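Local coordinates for adhesion and penetration protein autotransporter (Haemophilus influenzae, PDB 3SYJ), which promotes adherence to and invasion of host cells, mediates bacterial aggregation through self-association of its passenger domain, and is probably a serine protease, at residues V54-V59 and D79-A84; I49-V54 and V152-G157. One frame throughout, in Å; residues are numbered along the deposited sequence.

Contact 1 of 2, residues V54-V59 and D79-A84; sequences VSRNGV and DVDFGA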
# COMPACT_ATOMS: atom_id res chain seq x y z
N VAL A 54 21.79 -36.39 43.02
CA VAL A 54 22.91 -37.29 43.25
C VAL A 54 24.22 -36.52 43.35
O VAL A 54 24.51 -35.64 42.53
CB VAL A 54 23.03 -38.33 42.12
CG1 VAL A 54 24.27 -39.21 42.33
CG2 VAL A 54 21.76 -39.17 42.03
N SER A 55 25.03 -36.85 44.36
CA SER A 55 26.28 -36.14 44.54
C SER A 55 27.18 -36.39 43.34
O SER A 55 27.12 -37.45 42.72
CB SER A 55 26.97 -36.58 45.83
OG SER A 55 27.35 -37.94 45.77
N ARG A 56 27.99 -35.41 43.00
CA ARG A 56 28.95 -35.53 41.91
C ARG A 56 29.81 -36.79 42.00
O ARG A 56 30.21 -37.35 40.98
CB ARG A 56 29.86 -34.31 41.90
CG ARG A 56 29.24 -33.06 41.30
CD ARG A 56 29.33 -33.14 39.79
NE ARG A 56 28.02 -33.39 39.22
CZ ARG A 56 27.80 -34.05 38.10
NH1 ARG A 56 28.81 -34.59 37.41
NH2 ARG A 56 26.55 -34.20 37.68
N ASN A 57 30.14 -37.23 43.21
CA ASN A 57 31.00 -38.40 43.36
C ASN A 57 30.22 -39.71 43.32
O ASN A 57 30.80 -40.78 43.49
CB ASN A 57 31.84 -38.32 44.63
CG ASN A 57 31.01 -38.36 45.88
OD1 ASN A 57 29.87 -38.84 45.87
ND2 ASN A 57 31.55 -37.84 46.97
N GLY A 58 28.92 -39.62 43.11
CA GLY A 58 28.09 -40.78 42.87
C GLY A 58 27.77 -41.66 44.07
O GLY A 58 27.02 -42.62 43.94
N VAL A 59 28.31 -41.35 45.25
CA VAL A 59 28.09 -42.26 46.37
C VAL A 59 26.92 -41.88 47.27
O VAL A 59 26.63 -42.59 48.24
CB VAL A 59 29.36 -42.45 47.23
CG1 VAL A 59 30.53 -42.91 46.36
CG2 VAL A 59 29.70 -41.18 47.96
N ASP A 79 32.48 -35.04 52.66
CA ASP A 79 31.68 -33.98 52.05
C ASP A 79 31.12 -34.40 50.70
O ASP A 79 31.56 -35.40 50.12
CB ASP A 79 32.51 -32.70 51.91
CG ASP A 79 33.85 -32.94 51.25
OD1 ASP A 79 33.88 -33.55 50.16
OD2 ASP A 79 34.88 -32.53 51.83
N VAL A 80 30.14 -33.65 50.22
CA VAL A 80 29.56 -33.91 48.90
C VAL A 80 29.37 -32.60 48.17
O VAL A 80 29.37 -31.53 48.78
CB VAL A 80 28.20 -34.64 49.00
CG1 VAL A 80 28.40 -36.08 49.48
CG2 VAL A 80 27.25 -33.90 49.93
N ASP A 81 29.22 -32.67 46.85
CA ASP A 81 28.83 -31.48 46.09
C ASP A 81 27.88 -31.86 44.97
O ASP A 81 27.71 -33.03 44.66
CB ASP A 81 30.05 -30.70 45.57
CG ASP A 81 30.94 -31.53 44.66
OD1 ASP A 81 30.72 -32.76 44.56
OD2 ASP A 81 31.86 -30.95 44.06
N PHE A 82 27.26 -30.85 44.37
CA PHE A 82 26.17 -31.08 43.43
C PHE A 82 26.27 -30.15 42.24
O PHE A 82 27.05 -29.20 42.26
CB PHE A 82 24.82 -30.85 44.12
CG PHE A 82 24.62 -31.70 45.35
CD1 PHE A 82 24.07 -32.97 45.25
CD2 PHE A 82 24.97 -31.22 46.60
CE1 PHE A 82 23.89 -33.75 46.38
CE2 PHE A 82 24.79 -31.99 47.73
CZ PHE A 82 24.24 -33.26 47.62
N GLY A 83 25.49 -30.42 41.21
CA GLY A 83 25.43 -29.56 40.05
C GLY A 83 25.84 -30.26 38.78
O GLY A 83 25.54 -31.44 38.58
N ALA A 84 26.54 -29.54 37.91
CA ALA A 84 26.97 -30.08 36.64
C ALA A 84 28.46 -30.39 36.66
O ALA A 84 29.20 -29.91 37.53
CB ALA A 84 26.64 -29.11 35.53
O HOH W 1 24.18 -32.83 41.43
O HOH W 2 30.48 -35.15 45.59
O HOH W 3 33.46 -36.85 48.53
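Ser55 and Phe82 lie closest in backbone, 5.2 Å from CA to CA, where the two segments run 109° apart, so they cross and do not pair as strands. Residues 55-58 form a type I beta turn, closed by Gly58 N on Ser55 O, and one backbone bond ties the turn to the 79-84 segment: Arg56 N donates to Asp81 O at 2.9 Å, nearly straight at 172°. Ser55 CA adds a CH...O contact to the same oxygen, while its CB rests on Val80 CB at 3.9 Å. Phe82 brings CD1 and CE1 obliquely up to Val54 O and Ser55 CA.

Asn57 makes an Asx turn. Its OD1 takes Val59 N at 3.0 Å and Ser55 OG at 2.7 Å from opposite faces of the amide plane, which fixes how the side chain is rotated. This corner belongs to the N-terminal protease domain of the Hap passenger, a member of the S6 family in the chymotrypsin-like PA clan; the Asn57 side chain sits about 11 Å from that of Ser218, the probable nucleophile.

Arg56 reaches the far end of the 79-84 segment. Its CB passes Asp81 OD1 at 3.2 Å; further out the chain bends at chi2 (-81°) and chi3, and the guanidinium settles with one face over Ala84 C. NE and NH2 both make weak bonds to Gly83 O, whereas the firm charge partner is Glu17, through NH1. Arg56 and Asp81 form no ion pair: NE and OD1 are 6.0 Å apart. Three waters bridge the two segments, joining Val54 O to Gly83 N, Asn57 N to Asp81 OD1, and, weakly on the amide side, Asn57 ND2 to Asp79 O.

Contact 2 of 2, residues I49-V54 and V152-G157; sequences IDFSVV and VRIGSG
Ile154 meets the Phe51 ring with an extended side chain: chi1 of 178° sets CG1 opposite the backbone N, and chi2 of 175° carries CD1 onward over one face of the ring. There CD1 makes a CH-pi contact, 4.0 Å from the ring centroid and 15° off its normal, displaced toward the rim. The other branch of Ile154, CG2, lies between its backbone N and carbonyl carbon and touches two residues at once, Phe51 CE1 at 3.7 Å and Val54 CG2 at 3.8 Å. Val54 comes tip to tip with it, while the Phe51 and Ile154 side chains lie alongside each other, running in opposing senses.

The opposite face of the Phe51 ring is taken by Ile49, whose CG2 sits 3.4 Å above the plane near the ring centre. The aromatic is thus sandwiched between two isoleucines, one from its own segment and one from the strand. Ile49 CD1 runs on to Val152 CG2, and that same methyl meets Phe51 CZ at 3.8 Å. No hydrogen bond crosses between the segments; the join is buried and made almost entirely by apolar side chains. Behind it, Asp50 OD1 accepts Ser52 N, an Asx turn, and also Ser52 OG, from the same face of the carboxylate; Asp50 OD2 forms a salt bridge with Arg476.

The Arg153 side chain leaves the strand on the side away from residues 49-54, and its NH2 forms a salt bridge with Asp217, next to the probable nucleophile Ser218. Around the apolar cluster, helix 9-17 contributes Phe15 against Phe51 and Val152, and Ala16 against Ile154; Phe223 of strand 221-226 and Trp232 of strand 231-238 pack on Ile49 and Val152.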
# COMPACT_ATOMS: atom_id res chain seq x y z
N ILE A 49 14.31 -38.78 34.93
CA ILE A 49 14.67 -38.42 36.30
C ILE A 49 15.60 -37.20 36.36
O ILE A 49 16.36 -36.93 35.44
CB ILE A 49 15.34 -39.64 36.99
CG1 ILE A 49 15.46 -39.45 38.50
CG2 ILE A 49 16.70 -39.94 36.36
CD1 ILE A 49 16.00 -40.67 39.21
N ASP A 50 15.53 -36.44 37.45
CA ASP A 50 16.44 -35.32 37.64
C ASP A 50 17.56 -35.85 38.52
O ASP A 50 17.36 -36.06 39.72
CB ASP A 50 15.72 -34.17 38.34
CG ASP A 50 16.58 -32.90 38.46
OD1 ASP A 50 17.83 -32.98 38.47
OD2 ASP A 50 15.99 -31.81 38.58
N PHE A 51 18.73 -36.09 37.93
CA PHE A 51 19.84 -36.69 38.66
C PHE A 51 20.62 -35.65 39.51
O PHE A 51 21.60 -35.99 40.17
CB PHE A 51 20.80 -37.42 37.71
CG PHE A 51 20.41 -38.86 37.42
CD1 PHE A 51 20.06 -39.73 38.44
CD2 PHE A 51 20.47 -39.34 36.11
CE1 PHE A 51 19.74 -41.06 38.17
CE2 PHE A 51 20.15 -40.67 35.83
CZ PHE A 51 19.77 -41.52 36.86
N SER A 52 20.19 -34.39 39.48
CA SER A 52 20.89 -33.36 40.25
C SER A 52 20.90 -33.64 41.77
O SER A 52 21.71 -33.08 42.50
CB SER A 52 20.33 -31.97 39.94
OG SER A 52 19.06 -31.77 40.55
N VAL A 53 20.02 -34.53 42.23
CA VAL A 53 19.97 -34.90 43.65
C VAL A 53 21.08 -35.89 44.03
O VAL A 53 21.27 -36.20 45.21
CB VAL A 53 18.62 -35.54 44.02
CG1 VAL A 53 17.48 -34.63 43.60
CG2 VAL A 53 18.48 -36.91 43.37
N VAL A 54 21.79 -36.39 43.02
CA VAL A 54 22.91 -37.29 43.25
C VAL A 54 24.22 -36.52 43.35
O VAL A 54 24.51 -35.64 42.53
CB VAL A 54 23.03 -38.33 42.12
CG1 VAL A 54 24.27 -39.21 42.33
CG2 VAL A 54 21.76 -39.17 42.03
N VAL A 152 15.89 -46.74 37.64
CA VAL A 152 17.23 -46.35 37.18
C VAL A 152 18.26 -46.34 38.32
O VAL A 152 17.90 -46.33 39.49
CB VAL A 152 17.22 -44.97 36.51
CG1 VAL A 152 16.25 -44.93 35.35
CG2 VAL A 152 16.86 -43.90 37.52
N ARG A 153 19.55 -46.36 37.95
CA ARG A 153 20.64 -46.24 38.92
C ARG A 153 21.78 -45.42 38.33
O ARG A 153 21.82 -45.15 37.13
CB ARG A 153 21.15 -47.61 39.40
CG ARG A 153 21.96 -48.40 38.35
CD ARG A 153 22.88 -49.44 39.02
NE ARG A 153 23.88 -48.78 39.86
CZ ARG A 153 25.07 -48.35 39.44
NH1 ARG A 153 25.44 -48.52 38.17
NH2 ARG A 153 25.90 -47.75 40.29
N ILE A 154 22.72 -45.03 39.18
CA ILE A 154 23.78 -44.15 38.74
C ILE A 154 24.93 -44.26 39.72
O ILE A 154 24.70 -44.41 40.92
CB ILE A 154 23.27 -42.69 38.68
CG1 ILE A 154 24.40 -41.74 38.26
CG2 ILE A 154 22.67 -42.29 40.02
CD1 ILE A 154 23.97 -40.30 38.06
N GLY A 155 26.16 -44.20 39.22
CA GLY A 155 27.31 -44.31 40.10
C GLY A 155 28.64 -44.01 39.42
O GLY A 155 28.70 -43.80 38.21
N SER A 156 29.71 -44.00 40.21
CA SER A 156 31.03 -43.73 39.66
C SER A 156 32.02 -44.85 39.94
O SER A 156 33.23 -44.66 39.84
CB SER A 156 31.56 -42.41 40.19
OG SER A 156 31.86 -42.50 41.58
N GLY A 157 31.52 -46.03 40.28
CA GLY A 157 32.39 -47.17 40.52
C GLY A 157 33.20 -47.57 39.30
O GLY A 157 32.95 -47.09 38.19

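From the N terminus, the chain passes through helix 9-17 and strand 38-42 before reaching residues 49-59, which serve both contacts, Val54 being common to the two. Contact 1 closes the short loop out to 79-84, with 19 residues between its segments. Contact 2 closes a much longer loop, with 97 residues between its segments, ending at strand 151-155, so contact 1 is nested inside it. Their centres lie about 9 Å apart, and the contacts touch directly: Asn57 O and Ser156 OG are 2.8 Å apart, a probable hydrogen bond, and Phe82 CD1 packs on Ser52 O. Together they connect strand 79-80 and the seven-stranded antiparallel sheet that includes 151-155, all within the protease domain.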